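Local coordinates for protein D-glycero-alpha-D-manno-heptose 7-phosphate kinase (Campylobacter jejuni subsp. jejuni, PDB 4N3O) that phosphorylates D-glycero-alpha-D-manno-heptose 7-phosphate at C-1 with ATP, a step towards the GDP-heptose used in capsule polysaccharide synthesis, at residues A38-Y43 with Q328-T333. Residues are numbered along the deposited sequence; the frame is centred on the assembly and turned at random.
Sequences ATISLY and QDFSFT
The methyl CB of Ala38 lies 3.9 Å from CD1 of Phe332; the carbonyl oxygen of Thr39 meets the edge of that ring, in its plane. That oxygen accepts the amide of Thr333 (N to Thr39 O, 3.0 Å), the donor standing 49° above the carbonyl plane, and a water that also donates to Thr333 O. The threonine side chains cross nearly at right angles, their hydroxyls hydrogen-bonded, OG1 of Thr39 to OG1 of Thr333 at 2.8 Å, and Gly171 N also donates to Thr39 OG1. Ile40 forms a single beta bridge with Phe332. Its chi1 of 56° sets CG1 between the backbone N and the carbonyl carbon and leaves CG2 anti to the carbonyl carbon, where it reaches both phenyl rings, 3.6 Å from Phe330 CD2.

In this GHMP kinase, residues 328-333 lead from the four-stranded antiparallel sheet back to strand 338-341 of the large mixed sheet, crossing the corner at Ser41 between strands 31-40 and 42-50. The side chain of Thr39 is about 5 Å from that of Arg14, the probable transition-state stabiliser, and that of Leu42 about 4 Å from that of Leu116 in the probable ATP site. Ser41 grips Ser331 twice: its amide donates to Ser331 O, nearly along the C=O axis, and its OG accepts Ser331 N at 2.8 Å. The same hydroxyl donates to a water that bridges to Asp329 O. Leu42 slides past Gln328 in the opposite direction, CD2 3.5 Å from NE2, an amide nitrogen held by an almost straight bond (172°) to Asp329 O. Beyond the corner, the side chains of Tyr43 and Thr333 come from opposite directions, the Tyr43 hydroxyl meeting CG2 of Thr333.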
ATOM      1  N   ALA A  38      -9.431  -7.288  -8.576  1.00 33.83           N
ATOM      2  CA  ALA A  38      -9.266  -6.839  -7.214  1.00 32.15           C
ATOM      3  C   ALA A  38      -8.554  -5.518  -7.216  1.00 29.54           C
ATOM      4  O   ALA A  38      -7.575  -5.356  -7.923  1.00 30.62           O
ATOM      5  CB  ALA A  38      -8.455  -7.869  -6.439  1.00 30.57           C
ATOM      6  N   THR A  39      -9.048  -4.571  -6.433  1.00 28.50           N
ATOM      7  CA  THR A  39      -8.404  -3.264  -6.375  1.00 29.01           C
ATOM      8  C   THR A  39      -7.122  -3.335  -5.619  1.00 29.71           C
ATOM      9  O   THR A  39      -6.967  -4.166  -4.711  1.00 33.33           O
ATOM     10  CB  THR A  39      -9.315  -2.201  -5.752  1.00 28.92           C
ATOM     11  OG1 THR A  39      -9.839  -2.676  -4.510  1.00 36.13           O
ATOM     12  CG2 THR A  39     -10.472  -1.890  -6.683  1.00 29.72           C
ATOM     13  N   ILE A  40      -6.186  -2.466  -5.994  1.00 32.97           N
ATOM     14  CA  ILE A  40      -4.885  -2.406  -5.341  1.00 32.04           C
ATOM     15  C   ILE A  40      -4.519  -1.003  -4.910  1.00 32.49           C
ATOM     16  O   ILE A  40      -5.133  -0.039  -5.340  1.00 31.83           O
ATOM     17  CB  ILE A  40      -3.791  -2.999  -6.214  1.00 33.80           C
ATOM     18  CG1 ILE A  40      -3.746  -2.311  -7.580  1.00 37.72           C
ATOM     19  CG2 ILE A  40      -4.035  -4.482  -6.385  1.00 35.07           C
ATOM     20  CD1 ILE A  40      -2.596  -2.797  -8.443  1.00 39.20           C
ATOM     21  N   SER A  41      -3.474  -0.912  -4.088  1.00 33.30           N
ATOM     22  CA  SER A  41      -3.027   0.340  -3.468  1.00 35.40           C
ATOM     23  C   SER A  41      -2.244   1.291  -4.381  1.00 35.09           C
ATOM     24  O   SER A  41      -1.255   1.867  -3.962  1.00 36.44           O
ATOM     25  CB  SER A  41      -2.173   0.010  -2.215  1.00 34.13           C
ATOM     26  OG  SER A  41      -0.997  -0.717  -2.587  1.00 36.06           O
ATOM     27  N   LEU A  42      -2.676   1.425  -5.626  1.00 34.37           N
ATOM     28  CA  LEU A  42      -2.064   2.334  -6.588  1.00 34.53           C
ATOM     29  C   LEU A  42      -3.288   3.125  -7.011  1.00 34.16           C
ATOM     30  O   LEU A  42      -4.307   2.554  -7.383  1.00 32.61           O
ATOM     31  CB  LEU A  42      -1.423   1.584  -7.747  1.00 36.02           C
ATOM     32  CG  LEU A  42      -0.317   0.608  -7.346  1.00 38.71           C
ATOM     33  CD1 LEU A  42       0.088  -0.264  -8.517  1.00 42.40           C
ATOM     34  CD2 LEU A  42       0.888   1.344  -6.814  1.00 40.74           C
ATOM     35  N   TYR A  43      -3.186   4.435  -6.957  1.00 33.57           N
ATOM     36  CA  TYR A  43      -4.345   5.256  -7.113  1.00 33.78           C
ATOM     37  C   TYR A  43      -4.257   6.410  -8.081  1.00 33.70           C
ATOM     38  O   TYR A  43      -3.177   6.838  -8.497  1.00 37.45           O
ATOM     39  CB  TYR A  43      -4.610   5.916  -5.737  1.00 34.26           C
ATOM     40  CG  TYR A  43      -4.780   4.990  -4.547  1.00 33.01           C
ATOM     41  CD1 TYR A  43      -6.017   4.439  -4.250  1.00 31.78           C
ATOM     42  CD2 TYR A  43      -3.713   4.721  -3.668  1.00 34.22           C
ATOM     43  CE1 TYR A  43      -6.192   3.619  -3.145  1.00 34.18           C
ATOM     44  CE2 TYR A  43      -3.881   3.886  -2.555  1.00 31.20           C
ATOM     45  CZ  TYR A  43      -5.128   3.358  -2.297  1.00 32.93           C
ATOM     46  OH  TYR A  43      -5.334   2.542  -1.217  1.00 35.43           O
ATOM     47  N   GLN A 328       6.883  -2.884  -8.214  1.00 39.78           N
ATOM     48  CA  GLN A 328       5.940  -2.021  -7.543  1.00 39.10           C
ATOM     49  C   GLN A 328       5.240  -2.772  -6.424  1.00 43.31           C
ATOM     50  O   GLN A 328       4.450  -3.666  -6.686  1.00 46.86           O
ATOM     51  CB  GLN A 328       4.908  -1.503  -8.545  1.00 41.63           C
ATOM     52  CG  GLN A 328       3.828  -0.621  -7.943  1.00 43.31           C
ATOM     53  CD  GLN A 328       4.384   0.687  -7.396  1.00 45.16           C
ATOM     54  OE1 GLN A 328       4.889   1.518  -8.144  1.00 50.58           O
ATOM     55  NE2 GLN A 328       4.277   0.877  -6.099  1.00 47.67           N
ATOM     56  N   ASP A 329       5.554  -2.426  -5.177  1.00 46.88           N
ATOM     57  CA  ASP A 329       4.891  -3.019  -4.027  1.00 47.35           C
ATOM     58  C   ASP A 329       3.449  -2.516  -4.029  1.00 44.04           C
ATOM     59  O   ASP A 329       3.160  -1.423  -4.514  1.00 42.39           O
ATOM     60  CB  ASP A 329       5.530  -2.577  -2.687  1.00 51.80           C
ATOM     61  CG  ASP A 329       6.931  -3.171  -2.439  1.00 63.35           C
ATOM     62  OD1 ASP A 329       7.408  -4.034  -3.222  1.00 62.18           O
ATOM     63  OD2 ASP A 329       7.556  -2.767  -1.420  1.00 68.69           O
ATOM     64  N   PHE A 330       2.557  -3.312  -3.458  1.00 40.84           N
ATOM     65  CA  PHE A 330       1.168  -2.956  -3.369  1.00 38.88           C
ATOM     66  C   PHE A 330       0.458  -3.873  -2.398  1.00 37.14           C
ATOM     67  O   PHE A 330       0.966  -4.915  -2.062  1.00 35.59           O
ATOM     68  CB  PHE A 330       0.504  -3.122  -4.747  1.00 38.65           C
ATOM     69  CG  PHE A 330       0.330  -4.543  -5.153  1.00 37.87           C
ATOM     70  CD1 PHE A 330       1.350  -5.227  -5.764  1.00 37.67           C
ATOM     71  CD2 PHE A 330      -0.877  -5.207  -4.911  1.00 41.54           C
ATOM     72  CE1 PHE A 330       1.188  -6.552  -6.147  1.00 41.54           C
ATOM     73  CE2 PHE A 330      -1.045  -6.538  -5.272  1.00 42.59           C
ATOM     74  CZ  PHE A 330      -0.007  -7.211  -5.896  1.00 44.06           C
ATOM     75  N   SER A 331      -0.746  -3.482  -1.997  1.00 39.20           N
ATOM     76  CA  SER A 331      -1.624  -4.310  -1.175  1.00 39.05           C
ATOM     77  C   SER A 331      -2.944  -4.373  -1.930  1.00 37.35           C
ATOM     78  O   SER A 331      -3.209  -3.525  -2.781  1.00 33.45           O
ATOM     79  CB  SER A 331      -1.962  -3.610   0.134  1.00 39.39           C
ATOM     80  OG  SER A 331      -0.837  -3.018   0.703  1.00 52.72           O
ATOM     81  N   PHE A 332      -3.779  -5.350  -1.609  1.00 35.15           N
ATOM     82  CA  PHE A 332      -5.134  -5.366  -2.142  1.00 36.01           C
ATOM     83  C   PHE A 332      -5.931  -4.479  -1.202  1.00 36.62           C
ATOM     84  O   PHE A 332      -5.734  -4.553  -0.008  1.00 43.87           O
ATOM     85  CB  PHE A 332      -5.714  -6.772  -2.162  1.00 33.01           C
ATOM     86  CG  PHE A 332      -5.008  -7.674  -3.108  1.00 35.05           C
ATOM     87  CD1 PHE A 332      -5.090  -7.455  -4.486  1.00 35.57           C
ATOM     88  CD2 PHE A 332      -4.262  -8.741  -2.654  1.00 35.85           C
ATOM     89  CE1 PHE A 332      -4.433  -8.274  -5.384  1.00 33.75           C
ATOM     90  CE2 PHE A 332      -3.611  -9.571  -3.554  1.00 36.02           C
ATOM     91  CZ  PHE A 332      -3.691  -9.329  -4.925  1.00 35.50           C
ATOM     92  N   THR A 333      -6.783  -3.605  -1.721  1.00 39.35           N
ATOM     93  CA  THR A 333      -7.589  -2.739  -0.848  1.00 38.15           C
ATOM     94  C   THR A 333      -9.016  -3.216  -0.760  1.00 40.96           C
ATOM     95  O   THR A 333      -9.511  -3.886  -1.668  1.00 40.70           O
ATOM     96  CB  THR A 333      -7.668  -1.296  -1.349  1.00 41.06           C
ATOM     97  OG1 THR A 333      -8.313  -1.270  -2.634  1.00 38.21           O
ATOM     98  CG2 THR A 333      -6.290  -0.683  -1.424  1.00 43.20           C
TER
HETATM   99  O   HOH W   1      -8.772  -5.803  -3.367  0.50 17.84           O
HETATM  100  O   HOH W   2       1.364   0.512  -3.189  1.00 45.99           O